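Local structure of endoribonuclease ToxN (Bacillus thuringiensis, 4ATO) at residues 9-14 / 34-39; 70-75 / 118-123. The protein cleaves RNA within adenine-rich sequences as the toxin of a type III toxin-antitoxin system and is inhibited by the ToxI RNA pseudoknot, with which it assembles into a triangular complex. All coordinates share one frame; numbering follows the deposited sequence.

Contact 1: residues 9-14 / 34-39; sequences FHTIST and QHSRPY. With nucleotides of chain B; nucleotides of chain C.
His10 and Tyr39 form an antiparallel hydrogen-bonded pair: His10 N reaches Tyr39 O at 2.8 Å, and Tyr39 N returns the bond to His10 O at the same length but straighter, 159° at the hydrogen. Beside this pair, Ile12 CG1 stands anti to the carbonyl carbon (chi1 -76°), which sends CD1 over one face of the Tyr39 ring, 3.4 Å from Tyr39 CD1, the side chains crossing at about a right angle. On the other side of Pro38 from Tyr39, at Ser36 and Arg37, no direct hydrogen bond links the segments and two waters bridge them. One accepts from Ile12 N at 3.0 Å and donates to Arg37 O, while also bonded to Ser36 OG; the second joins Ile12 O to that same hydroxyl. Ser36 CB rests against the Thr11 CG2 methyl at 4.1 Å.

Further out, Phe9 N gives a nearly straight bond to O4 of U10 of chain B (2.7 Å), consistent with recognition of the base edge, and Arg37 NH2 meets O5' of A1 of chain C at 3.0 Å. Phe29 O, Leu55 O and a modified RNA base also hold the Arg37 guanidinium. This is neighbouring-strand pairing inside an antiparallel sheet, here turned into an RNA-binding surface of ToxN.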
ATOM      1  N   PHE A   9      18.122  20.862   9.138  1.00 33.26           N
ATOM      2  CA  PHE A   9      19.301  20.638   9.955  1.00 36.06           C
ATOM      3  C   PHE A   9      19.811  21.967  10.505  1.00 39.21           C
ATOM      4  O   PHE A   9      19.567  23.016   9.920  1.00 40.75           O
ATOM      5  CB  PHE A   9      20.414  19.980   9.137  1.00 34.53           C
ATOM      6  CG  PHE A   9      20.118  18.565   8.719  1.00 38.81           C
ATOM      7  CD1 PHE A   9      20.010  17.558   9.656  1.00 50.00           C
ATOM      8  CD2 PHE A   9      19.985  18.239   7.386  1.00 45.64           C
ATOM      9  CE1 PHE A   9      19.749  16.255   9.271  1.00 53.14           C
ATOM     10  CE2 PHE A   9      19.724  16.937   6.996  1.00 53.18           C
ATOM     11  CZ  PHE A   9      19.603  15.945   7.940  1.00 46.90           C
ATOM     12  N   HIS A  10      20.531  21.913  11.620  1.00 34.48           N
ATOM     13  CA  HIS A  10      21.146  23.103  12.197  1.00 33.95           C
ATOM     14  C   HIS A  10      22.447  22.751  12.892  1.00 39.64           C
ATOM     15  O   HIS A  10      22.630  21.619  13.349  1.00 36.69           O
ATOM     16  CB  HIS A  10      20.229  23.749  13.232  1.00 33.91           C
ATOM     17  CG  HIS A  10      18.913  24.205  12.684  1.00 45.46           C
ATOM     18  ND1 HIS A  10      17.865  23.341  12.442  1.00 50.88           N
ATOM     19  CD2 HIS A  10      18.472  25.437  12.333  1.00 35.06           C
ATOM     20  CE1 HIS A  10      16.837  24.020  11.964  1.00 42.34           C
ATOM     21  NE2 HIS A  10      17.182  25.293  11.883  1.00 43.39           N
ATOM     22  N   THR A  11      23.347  23.727  12.973  1.00 38.64           N
ATOM     23  CA  THR A  11      24.450  23.660  13.924  1.00 38.83           C
ATOM     24  C   THR A  11      24.126  24.607  15.073  1.00 42.91           C
ATOM     25  O   THR A  11      23.423  25.598  14.892  1.00 35.12           O
ATOM     26  CB  THR A  11      25.775  24.079  13.295  1.00 40.09           C
ATOM     27  OG1 THR A  11      25.631  25.385  12.727  1.00 47.55           O
ATOM     28  CG2 THR A  11      26.184  23.091  12.205  1.00 42.02           C
ATOM     29  N   ILE A  12      24.628  24.291  16.258  1.00 38.57           N
ATOM     30  CA  ILE A  12      24.373  25.115  17.426  1.00 37.50           C
ATOM     31  C   ILE A  12      25.694  25.686  17.952  1.00 42.51           C
ATOM     32  O   ILE A  12      26.719  25.002  17.936  1.00 42.81           O
ATOM     33  CB  ILE A  12      23.598  24.322  18.510  1.00 41.44           C
ATOM     34  CG1 ILE A  12      22.126  24.184  18.109  1.00 52.61           C
ATOM     35  CG2 ILE A  12      23.627  25.041  19.846  1.00 33.74           C
ATOM     36  CD1 ILE A  12      21.823  23.096  17.145  1.00 56.30           C
ATOM     37  N   SER A  13      25.677  26.946  18.382  1.00 40.26           N
ATOM     38  CA  SER A  13      26.905  27.610  18.806  1.00 43.91           C
ATOM     39  C   SER A  13      27.466  26.913  20.037  1.00 47.91           C
ATOM     40  O   SER A  13      26.719  26.524  20.937  1.00 44.09           O
ATOM     41  CB  SER A  13      26.671  29.100  19.089  1.00 43.22           C
ATOM     42  OG  SER A  13      25.974  29.291  20.308  1.00 48.23           O
ATOM     43  N   THR A  14      28.781  26.742  20.062  1.00 43.80           N
ATOM     44  CA  THR A  14      29.417  26.013  21.148  1.00 50.27           C
ATOM     45  C   THR A  14      29.299  26.779  22.454  1.00 47.81           C
ATOM     46  O   THR A  14      29.353  26.190  23.530  1.00 53.70           O
ATOM     47  CB  THR A  14      30.888  25.736  20.849  1.00 52.75           C
ATOM     48  OG1 THR A  14      31.614  26.970  20.857  1.00 74.69           O
ATOM     49  CG2 THR A  14      31.019  25.090  19.491  1.00 41.88           C
ATOM     50  N   GLN A  34      35.964  20.021  13.059  1.00 94.19           N
ATOM     51  CA  GLN A  34      35.790  19.964  11.605  1.00 99.01           C
ATOM     52  C   GLN A  34      34.320  20.038  11.174  1.00 86.05           C
ATOM     53  O   GLN A  34      33.965  20.831  10.298  1.00 80.82           O
ATOM     54  CB  GLN A  34      36.502  18.750  10.982  1.00113.75           C
ATOM     55  CG  GLN A  34      36.353  17.445  11.745  1.00125.69           C
ATOM     56  CD  GLN A  34      36.651  16.223  10.891  1.00132.28           C
ATOM     57  OE1 GLN A  34      36.756  16.317   9.668  1.00135.56           O
ATOM     58  NE2 GLN A  34      36.784  15.068  11.535  1.00130.77           N
ATOM     59  N   HIS A  35      33.471  19.223  11.793  1.00 69.59           N
ATOM     60  CA  HIS A  35      32.044  19.239  11.482  1.00 63.23           C
ATOM     61  C   HIS A  35      31.209  19.370  12.746  1.00 56.51           C
ATOM     62  O   HIS A  35      30.924  18.376  13.408  1.00 60.75           O
ATOM     63  CB  HIS A  35      31.639  17.979  10.714  1.00 58.48           C
ATOM     64  CG  HIS A  35      32.372  17.804   9.422  1.00 57.27           C
ATOM     65  ND1 HIS A  35      32.177  18.634   8.337  1.00 54.16           N
ATOM     66  CD2 HIS A  35      33.303  16.898   9.042  1.00 48.92           C
ATOM     67  CE1 HIS A  35      32.957  18.243   7.344  1.00 56.36           C
ATOM     68  NE2 HIS A  35      33.651  17.193   7.746  1.00 53.23           N
ATOM     69  N   SER A  36      30.829  20.602  13.072  1.00 48.63           N
ATOM     70  CA  SER A  36      30.016  20.888  14.250  1.00 47.34           C
ATOM     71  C   SER A  36      28.747  20.038  14.231  1.00 46.22           C
ATOM     72  O   SER A  36      28.085  19.938  13.201  1.00 48.31           O
ATOM     73  CB  SER A  36      29.670  22.375  14.306  1.00 48.37           C
ATOM     74  OG  SER A  36      29.034  22.699  15.528  1.00 52.74           O
ATOM     75  N   ARG A  37      28.429  19.418  15.364  1.00 40.45           N
ATOM     76  CA  ARG A  37      27.381  18.398  15.418  1.00 34.13           C
ATOM     77  C   ARG A  37      26.037  18.912  14.923  1.00 37.18           C
ATOM     78  O   ARG A  37      25.487  19.860  15.477  1.00 37.23           O
ATOM     79  CB  ARG A  37      27.236  17.837  16.833  1.00 36.61           C
ATOM     80  CG  ARG A  37      26.210  16.723  16.950  1.00 35.58           C
ATOM     81  CD  ARG A  37      25.926  16.398  18.408  1.00 33.71           C
ATOM     82  NE  ARG A  37      27.149  16.065  19.132  1.00 41.37           N
ATOM     83  CZ  ARG A  37      27.675  14.843  19.195  1.00 40.66           C
ATOM     84  NH1 ARG A  37      27.091  13.822  18.572  1.00 30.89           N
ATOM     85  NH2 ARG A  37      28.794  14.642  19.877  1.00 36.92           N
ATOM     86  N   PRO A  38      25.504  18.284  13.866  1.00 31.22           N
ATOM     87  CA  PRO A  38      24.230  18.753  13.332  1.00 30.13           C
ATOM     88  C   PRO A  38      23.068  18.240  14.168  1.00 35.05           C
ATOM     89  O   PRO A  38      23.136  17.155  14.749  1.00 33.95           O
ATOM     90  CB  PRO A  38      24.199  18.165  11.916  1.00 30.04           C
ATOM     91  CG  PRO A  38      25.072  16.956  11.981  1.00 33.54           C
ATOM     92  CD  PRO A  38      26.074  17.172  13.084  1.00 30.20           C
ATOM     93  N   TYR A  39      22.025  19.056  14.238  1.00 22.51           N
ATOM     94  CA  TYR A  39      20.813  18.766  14.972  1.00 18.90           C
ATOM     95  C   TYR A  39      19.654  18.907  14.000  1.00 31.41           C
ATOM     96  O   TYR A  39      19.706  19.726  13.083  1.00 33.13           O
ATOM     97  CB  TYR A  39      20.604  19.810  16.070  1.00 39.66           C
ATOM     98  CG  TYR A  39      21.463  19.655  17.307  1.00 41.03           C
ATOM     99  CD1 TYR A  39      22.835  19.868  17.258  1.00 31.12           C
ATOM    100  CD2 TYR A  39      20.890  19.322  18.536  1.00 34.30           C
ATOM    101  CE1 TYR A  39      23.625  19.739  18.402  1.00 33.37           C
ATOM    102  CE2 TYR A  39      21.670  19.183  19.676  1.00 37.41           C
ATOM    103  CZ  TYR A  39      23.038  19.393  19.600  1.00 32.24           C
ATOM    104  OH  TYR A  39      23.816  19.256  20.724  1.00 34.95           O
TER
ATOM    105  P     U B  10      12.275  19.405  -0.578  1.00 32.17           P
ATOM    106  OP1   U B  10      12.168  18.429   0.533  1.00 28.74           O
ATOM    107  OP2   U B  10      11.393  20.600  -0.565  1.00 27.90           O
ATOM    108  O5'   U B  10      13.781  19.858  -0.763  1.00 29.34           O
ATOM    109  C5'   U B  10      14.461  20.564   0.266  1.00 41.16           C
ATOM    110  C4'   U B  10      15.761  21.149  -0.225  1.00 36.23           C
ATOM    111  O4'   U B  10      16.408  21.840   0.875  1.00 39.30           O
ATOM    112  C3'   U B  10      16.779  20.131  -0.738  1.00 33.08           C
ATOM    113  O3'   U B  10      17.603  20.745  -1.739  1.00 37.92           O
ATOM    114  C2'   U B  10      17.616  19.865   0.504  1.00 34.42           C
ATOM    115  O2'   U B  10      18.900  19.353   0.244  1.00 35.09           O
ATOM    116  C1'   U B  10      17.673  21.260   1.126  1.00 26.18           C
ATOM    117  N1    U B  10      17.892  21.268   2.580  1.00 37.85           N
ATOM    118  C2    U B  10      19.012  21.930   3.049  1.00 37.27           C
ATOM    119  O2    U B  10      19.812  22.477   2.321  1.00 42.52           O
ATOM    120  N3    U B  10      19.165  21.947   4.411  1.00 26.61           N
ATOM    121  C4    U B  10      18.325  21.352   5.334  1.00 33.45           C
ATOM    122  O4    U B  10      18.606  21.436   6.532  1.00 30.00           O
ATOM    123  C5    U B  10      17.181  20.686   4.772  1.00 28.54           C
ATOM    124  C6    U B  10      16.999  20.672   3.446  1.00 33.02           C
TER
ATOM    125  O5'   A C   1      29.396  11.841  20.621  1.00 42.97           O
ATOM    126  C5'   A C   1      30.659  11.267  20.314  1.00 41.52           C
ATOM    127  C4'   A C   1      31.444  10.960  21.560  1.00 35.98           C
ATOM    128  O4'   A C   1      31.612  12.169  22.336  1.00 45.88           O
ATOM    129  C3'   A C   1      30.801   9.981  22.525  1.00 38.30           C
ATOM    130  O3'   A C   1      31.034   8.630  22.159  1.00 29.77           O
ATOM    131  C2'   A C   1      31.429  10.361  23.861  1.00 42.06           C
ATOM    132  O2'   A C   1      32.716   9.786  23.980  1.00 42.40           O
ATOM    133  C1'   A C   1      31.599  11.867  23.711  1.00 38.96           C
ATOM    134  N9    A C   1      30.521  12.646  24.356  1.00 37.35           N
ATOM    135  C8    A C   1      29.652  13.494  23.711  1.00 34.81           C
ATOM    136  N7    A C   1      28.821  14.113  24.516  1.00 36.12           N
ATOM    137  C5    A C   1      29.172  13.662  25.782  1.00 38.08           C
ATOM    138  C6    A C   1      28.663  13.958  27.066  1.00 41.93           C
ATOM    139  N6    A C   1      27.648  14.802  27.299  1.00 36.37           N
ATOM    140  N1    A C   1      29.235  13.343  28.119  1.00 39.83           N
ATOM    141  C2    A C   1      30.249  12.497  27.886  1.00 49.14           C
ATOM    142  N3    A C   1      30.815  12.143  26.731  1.00 42.19           N
ATOM    143  C4    A C   1      30.225  12.764  25.700  1.00 29.92           C
TER
HETATM  144  O   HOH W   1      26.620  22.087  16.430  1.00 42.16           O
HETATM  145  O   HOH W   2      28.771  25.611  15.811  1.00 55.86           O

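Contact 2: residues 70-75 / 118-123; sequences KLFDND and YLFLKE. With nucleotides of chain B; nucleotides of chain C.
The Phe120 ring lies with one face against the backbone of strand 70-72, and this is where the packing is tight. Leu71 CA stands over that face in a CH-pi contact, 3.9 Å from the ring centroid and 18° off its normal, with Phe72 N above the same face. At the rim, Phe120 CD2 comes within 3.2 Å of Phe72 O and CZ within 3.4 Å of Lys70 O. CG of Phe120 sits anti to the backbone N (chi1 175°), which carries the ring out from the helix to the strand. Leu71 closes one flank: its CG touches Phe120 CD1 at 3.7 Å, and its CD2 methyl lies 3.8 Å from Leu121 CG. Strand 78-89 and Phe9 add further apolar cover around these leucines.

The Phe72 side is looser. Its ring meets Phe120 through an edge, with CD1 4.4 Å from Phe120 CE2, and then runs on toward the ribose of U16 of chain C. Lys70 points away from the helix, its extended chain placing NZ 2.7 Å from OP1 of U16 of chain C. Beyond Phe72 the chain leaves the helix in an Asx turn, Asp73 OD1 accepting from Asp75 N, while Asp73 OD2 forms a salt bridge with Lys116.

On the helix, Tyr118 turns from the strand to lay a ring face under C6 of U10 of chain B; Lys122 NZ bonds OP1 of that nucleotide at 3.0 Å, and Tyr118 OH approaches the same oxygen at a doubtfully short distance. No hydrogen bond joins strand to helix, so the two are held by apolar packing and by the Phe120 ring against the strand backbone, and much of the polar chemistry faces the RNA: Lys70 and Lys122, with Tyr118, reach its phosphates.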
ATOM      1  N   LYS A  70      17.205   5.564  14.144  1.00 17.60           N
ATOM      2  CA  LYS A  70      18.322   5.176  13.313  1.00 24.02           C
ATOM      3  C   LYS A  70      18.052   5.558  11.859  1.00 27.59           C
ATOM      4  O   LYS A  70      16.981   5.279  11.319  1.00 26.93           O
ATOM      5  CB  LYS A  70      18.576   3.680  13.457  1.00 21.75           C
ATOM      6  CG  LYS A  70      19.005   3.297  14.858  1.00 28.99           C
ATOM      7  CD  LYS A  70      19.053   1.790  15.083  1.00 24.62           C
ATOM      8  CE  LYS A  70      19.763   1.483  16.412  1.00 37.25           C
ATOM      9  NZ  LYS A  70      19.889   0.024  16.724  1.00 38.59           N
ATOM     10  N   LEU A  71      18.996   6.208  11.230  1.00 28.91           N
ATOM     11  CA  LEU A  71      18.891   6.559   9.833  1.00 29.75           C
ATOM     12  C   LEU A  71      19.608   5.540   8.955  1.00 29.90           C
ATOM     13  O   LEU A  71      20.646   5.067   9.310  1.00 24.72           O
ATOM     14  CB  LEU A  71      19.486   7.930   9.592  1.00 31.47           C
ATOM     15  CG  LEU A  71      18.844   9.165  10.185  1.00 36.32           C
ATOM     16  CD1 LEU A  71      19.228   9.344  11.631  1.00 28.46           C
ATOM     17  CD2 LEU A  71      19.225  10.381   9.387  1.00 34.94           C
ATOM     18  N   PHE A  72      19.031   5.222   7.808  1.00 21.84           N
ATOM     19  CA  PHE A  72      19.639   4.297   6.862  1.00 25.79           C
ATOM     20  C   PHE A  72      19.624   4.886   5.458  1.00 30.89           C
ATOM     21  O   PHE A  72      18.688   5.600   5.092  1.00 30.16           O
ATOM     22  CB  PHE A  72      18.892   2.961   6.856  1.00 28.01           C
ATOM     23  CG  PHE A  72      18.901   2.259   8.184  1.00 32.70           C
ATOM     24  CD1 PHE A  72      17.901   2.497   9.116  1.00 24.80           C
ATOM     25  CD2 PHE A  72      19.915   1.369   8.499  1.00 30.25           C
ATOM     26  CE1 PHE A  72      17.913   1.853  10.341  1.00 32.98           C
ATOM     27  CE2 PHE A  72      19.937   0.722   9.714  1.00 28.39           C
ATOM     28  CZ  PHE A  72      18.937   0.965  10.645  1.00 27.93           C
ATOM     29  N   ASP A  73      20.654   4.582   4.669  1.00 28.24           N
ATOM     30  CA  ASP A  73      20.675   5.028   3.275  1.00 29.52           C
ATOM     31  C   ASP A  73      20.027   3.980   2.375  1.00 28.31           C
ATOM     32  O   ASP A  73      19.585   2.941   2.856  1.00 35.21           O
ATOM     33  CB  ASP A  73      22.091   5.466   2.816  1.00 26.84           C
ATOM     34  CG  ASP A  73      23.041   4.297   2.476  1.00 34.94           C
ATOM     35  OD1 ASP A  73      22.648   3.104   2.473  1.00 30.25           O
ATOM     36  OD2 ASP A  73      24.222   4.599   2.190  1.00 38.28           O
ATOM     37  N   ASN A  74      19.959   4.243   1.090  1.00 32.16           N
ATOM     38  CA  ASN A  74      19.289   3.356   0.163  1.00 39.35           C
ATOM     39  C   ASN A  74      19.878   1.984   0.029  1.00 43.07           C
ATOM     40  O   ASN A  74      19.214   1.083  -0.371  1.00 43.02           O
ATOM     41  CB  ASN A  74      19.204   3.989  -1.204  1.00 43.11           C
ATOM     42  CG  ASN A  74      18.164   5.051  -1.262  1.00 61.19           C
ATOM     43  OD1 ASN A  74      17.450   5.269  -0.302  1.00 70.84           O
ATOM     44  ND2 ASN A  74      18.070   5.722  -2.377  1.00 71.06           N
ATOM     45  N   ASP A  75      21.139   1.837   0.373  1.00 50.33           N
ATOM     46  CA  ASP A  75      21.777   0.547   0.331  1.00 51.14           C
ATOM     47  C   ASP A  75      21.792  -0.079   1.702  1.00 65.38           C
ATOM     48  O   ASP A  75      22.359  -1.112   1.910  1.00 88.06           O
ATOM     49  CB  ASP A  75      23.166   0.674  -0.260  1.00 46.90           C
ATOM     50  CG  ASP A  75      23.128   1.145  -1.683  1.00 52.22           C
ATOM     51  OD1 ASP A  75      22.507   0.481  -2.503  1.00 56.31           O
ATOM     52  OD2 ASP A  75      23.687   2.188  -1.982  1.00 58.34           O
ATOM     53  N   TYR A 118      19.041  13.710   4.903  1.00 31.39           N
ATOM     54  CA  TYR A 118      17.839  14.489   4.664  1.00 29.04           C
ATOM     55  C   TYR A 118      16.777  13.650   3.954  1.00 29.28           C
ATOM     56  O   TYR A 118      15.623  13.669   4.341  1.00 29.80           O
ATOM     57  CB  TYR A 118      18.105  15.775   3.868  1.00 23.86           C
ATOM     58  CG  TYR A 118      16.810  16.485   3.545  1.00 27.96           C
ATOM     59  CD1 TYR A 118      16.113  17.173   4.538  1.00 32.24           C
ATOM     60  CD2 TYR A 118      16.252  16.427   2.271  1.00 30.11           C
ATOM     61  CE1 TYR A 118      14.912  17.809   4.271  1.00 26.50           C
ATOM     62  CE2 TYR A 118      15.042  17.060   1.991  1.00 29.88           C
ATOM     63  CZ  TYR A 118      14.379  17.754   3.002  1.00 30.37           C
ATOM     64  OH  TYR A 118      13.179  18.387   2.759  1.00 33.38           O
ATOM     65  N   LEU A 119      17.165  12.919   2.915  1.00 31.32           N
ATOM     66  CA  LEU A 119      16.183  12.140   2.177  1.00 32.51           C
ATOM     67  C   LEU A 119      15.549  11.072   3.065  1.00 32.99           C
ATOM     68  O   LEU A 119      14.351  10.841   2.980  1.00 29.16           O
ATOM     69  CB  LEU A 119      16.778  11.533   0.910  1.00 28.69           C
ATOM     70  CG  LEU A 119      17.258  12.510  -0.174  1.00 34.92           C
ATOM     71  CD1 LEU A 119      17.747  11.741  -1.393  1.00 39.07           C
ATOM     72  CD2 LEU A 119      16.170  13.477  -0.578  1.00 30.72           C
ATOM     73  N   PHE A 120      16.337  10.444   3.937  1.00 28.90           N
ATOM     74  CA  PHE A 120      15.763   9.474   4.866  1.00 28.29           C
ATOM     75  C   PHE A 120      14.782  10.154   5.828  1.00 35.03           C
ATOM     76  O   PHE A 120      13.694   9.635   6.083  1.00 31.43           O
ATOM     77  CB  PHE A 120      16.834   8.740   5.686  1.00 25.95           C
ATOM     78  CG  PHE A 120      16.254   7.813   6.736  1.00 30.08           C
ATOM     79  CD1 PHE A 120      15.956   8.279   8.014  1.00 26.81           C
ATOM     80  CD2 PHE A 120      15.961   6.490   6.424  1.00 28.66           C
ATOM     81  CE1 PHE A 120      15.393   7.433   8.974  1.00 25.55           C
ATOM     82  CE2 PHE A 120      15.407   5.632   7.370  1.00 28.13           C
ATOM     83  CZ  PHE A 120      15.120   6.103   8.656  1.00 29.48           C
ATOM     84  N   LEU A 121      15.176  11.304   6.372  1.00 28.60           N
ATOM     85  CA  LEU A 121      14.396  11.928   7.438  1.00 25.02           C
ATOM     86  C   LEU A 121      13.071  12.461   6.942  1.00 32.58           C
ATOM     87  O   LEU A 121      12.085  12.397   7.657  1.00 28.87           O
ATOM     88  CB  LEU A 121      15.182  13.032   8.146  1.00 25.16           C
ATOM     89  CG  LEU A 121      16.123  12.493   9.228  1.00 38.34           C
ATOM     90  CD1 LEU A 121      16.963  13.610   9.803  1.00 42.48           C
ATOM     91  CD2 LEU A 121      15.353  11.778  10.340  1.00 27.95           C
ATOM     92  N   LYS A 122      13.028  12.964   5.712  1.00 26.10           N
ATOM     93  CA  LYS A 122      11.767  13.499   5.223  1.00 32.64           C
ATOM     94  C   LYS A 122      10.710  12.399   5.076  1.00 29.54           C
ATOM     95  O   LYS A 122       9.533  12.690   5.015  1.00 35.96           O
ATOM     96  CB  LYS A 122      11.942  14.315   3.931  1.00 33.19           C
ATOM     97  CG  LYS A 122      12.084  13.515   2.668  1.00 38.65           C
ATOM     98  CD  LYS A 122      12.406  14.417   1.462  1.00 44.39           C
ATOM     99  CE  LYS A 122      11.174  15.126   0.915  1.00 41.93           C
ATOM    100  NZ  LYS A 122      11.442  15.655  -0.468  1.00 41.53           N
ATOM    101  N   GLU A 123      11.131  11.140   5.038  1.00 33.97           N
ATOM    102  CA  GLU A 123      10.173  10.038   4.994  1.00 37.05           C
ATOM    103  C   GLU A 123       9.837   9.524   6.396  1.00 38.92           C
ATOM    104  O   GLU A 123       8.890   8.763   6.569  1.00 30.92           O
ATOM    105  CB  GLU A 123      10.700   8.891   4.124  1.00 36.60           C
ATOM    106  CG  GLU A 123      10.936   9.277   2.666  1.00 55.11           C
ATOM    107  CD  GLU A 123       9.712   9.927   2.016  1.00 68.10           C
ATOM    108  OE1 GLU A 123       8.604   9.355   2.114  1.00 71.16           O
ATOM    109  OE2 GLU A 123       9.859  11.014   1.414  1.00 63.82           O
TER
ATOM    110  P     U B  10      12.275  19.405  -0.578  1.00 32.17           P
ATOM    111  OP1   U B  10      12.168  18.429   0.533  1.00 28.74           O
ATOM    112  OP2   U B  10      11.393  20.600  -0.565  1.00 27.90           O
ATOM    113  O5'   U B  10      13.781  19.858  -0.763  1.00 29.34           O
ATOM    114  C5'   U B  10      14.461  20.564   0.266  1.00 41.16           C
ATOM    115  C4'   U B  10      15.761  21.149  -0.225  1.00 36.23           C
ATOM    116  O4'   U B  10      16.408  21.840   0.875  1.00 39.30           O
ATOM    117  C3'   U B  10      16.779  20.131  -0.738  1.00 33.08           C
ATOM    118  O3'   U B  10      17.603  20.745  -1.739  1.00 37.92           O
ATOM    119  C2'   U B  10      17.616  19.865   0.504  1.00 34.42           C
ATOM    120  O2'   U B  10      18.900  19.353   0.244  1.00 35.09           O
ATOM    121  C1'   U B  10      17.673  21.260   1.126  1.00 26.18           C
ATOM    122  N1    U B  10      17.892  21.268   2.580  1.00 37.85           N
ATOM    123  C2    U B  10      19.012  21.930   3.049  1.00 37.27           C
ATOM    124  O2    U B  10      19.812  22.477   2.321  1.00 42.52           O
ATOM    125  N3    U B  10      19.165  21.947   4.411  1.00 26.61           N
ATOM    126  C4    U B  10      18.325  21.352   5.334  1.00 33.45           C
ATOM    127  O4    U B  10      18.606  21.436   6.532  1.00 30.00           O
ATOM    128  C5    U B  10      17.181  20.686   4.772  1.00 28.54           C
ATOM    129  C6    U B  10      16.999  20.672   3.446  1.00 33.02           C
TER
ATOM    130  P     U C  16      19.302  -3.096  14.701  1.00 31.05           P
ATOM    131  OP1   U C  16      20.089  -1.837  14.719  1.00 31.31           O
ATOM    132  OP2   U C  16      18.947  -3.730  15.989  1.00 38.80           O
ATOM    133  O5'   U C  16      17.996  -2.904  13.814  1.00 35.39           O
ATOM    134  C5'   U C  16      18.063  -2.268  12.548  1.00 36.42           C
ATOM    135  C4'   U C  16      16.726  -2.274  11.852  1.00 26.85           C
ATOM    136  O4'   U C  16      16.270  -3.644  11.653  1.00 34.05           O
ATOM    137  C3'   U C  16      15.578  -1.630  12.612  1.00 25.50           C
ATOM    138  O3'   U C  16      15.604  -0.212  12.587  1.00 26.58           O
ATOM    139  C2'   U C  16      14.362  -2.250  11.937  1.00 29.37           C
ATOM    140  O2'   U C  16      14.131  -1.664  10.666  1.00 39.81           O
ATOM    141  C1'   U C  16      14.849  -3.687  11.729  1.00 31.07           C
ATOM    142  N1    U C  16      14.452  -4.546  12.864  1.00 30.98           N
ATOM    143  C2    U C  16      13.130  -4.955  12.879  1.00 36.22           C
ATOM    144  O2    U C  16      12.338  -4.674  11.992  1.00 38.53           O
ATOM    145  N3    U C  16      12.767  -5.715  13.964  1.00 33.78           N
ATOM    146  C4    U C  16      13.578  -6.067  15.029  1.00 39.76           C
ATOM    147  O4    U C  16      13.108  -6.744  15.942  1.00 33.06           O
ATOM    148  C5    U C  16      14.923  -5.583  14.955  1.00 32.63           C
ATOM    149  C6    U C  16      15.307  -4.849  13.904  1.00 28.01           C
TER
ATOM    150  P     A B  11      17.296  20.519  -3.302  1.00 42.09           P
ATOM    151  OP1   A B  11      18.183  21.436  -4.058  1.00 51.41           O
ATOM    152  OP2   A B  11      15.829  20.632  -3.490  1.00 37.48           O
ATOM    153  O5'   A B  11      17.749  19.018  -3.529  1.00 41.15           O
ATOM    154  C5'   A B  11      19.098  18.623  -3.328  1.00 38.55           C
ATOM    155  C4'   A B  11      19.560  17.704  -4.423  1.00 44.66           C
ATOM    156  O4'   A B  11      19.014  16.380  -4.195  1.00 42.34           O
ATOM    157  C3'   A B  11      19.123  18.106  -5.824  1.00 41.47           C
ATOM    158  O3'   A B  11      20.131  17.741  -6.743  1.00 49.53           O
ATOM    159  C2'   A B  11      17.891  17.250  -6.063  1.00 40.78           C
ATOM    160  O2'   A B  11      17.612  17.004  -7.421  1.00 40.61           O
ATOM    161  C1'   A B  11      18.249  15.971  -5.312  1.00 35.94           C
ATOM    162  N9    A B  11      17.092  15.245  -4.799  1.00 39.29           N
ATOM    163  C8    A B  11      16.081  15.781  -4.044  1.00 34.21           C
ATOM    164  N7    A B  11      15.172  14.899  -3.696  1.00 36.31           N
ATOM    165  C5    A B  11      15.626  13.703  -4.225  1.00 30.17           C
ATOM    166  C6    A B  11      15.102  12.401  -4.194  1.00 39.37           C
ATOM    167  N6    A B  11      13.960  12.087  -3.577  1.00 36.08           N
ATOM    168  N1    A B  11      15.790  11.426  -4.836  1.00 40.99           N
ATOM    169  C2    A B  11      16.927  11.764  -5.453  1.00 39.87           C
ATOM    170  N3    A B  11      17.515  12.956  -5.547  1.00 37.77           N
ATOM    171  C4    A B  11      16.807  13.898  -4.913  1.00 34.24           C
TER

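In the fold
Contact 1 closes before contact 2 opens along the chain, and their centres lie 19 Å apart. Both reach the same six-stranded antiparallel sheet: 9-14 and 34-39 contribute adjacent strands toward one end, whereas strand 68-72 forms the opposite edge within the chain. Helix 108-139 spans the distance between them. It carries segment 118-123, and the Phe9 ring of contact 1 packs on Tyr118 and Leu121 of contact 2, with Phe9 CE2 3.7 Å from Tyr118 CB. U10 of chain B is shared by both contacts, so sheet and helix together form one RNA-binding surface.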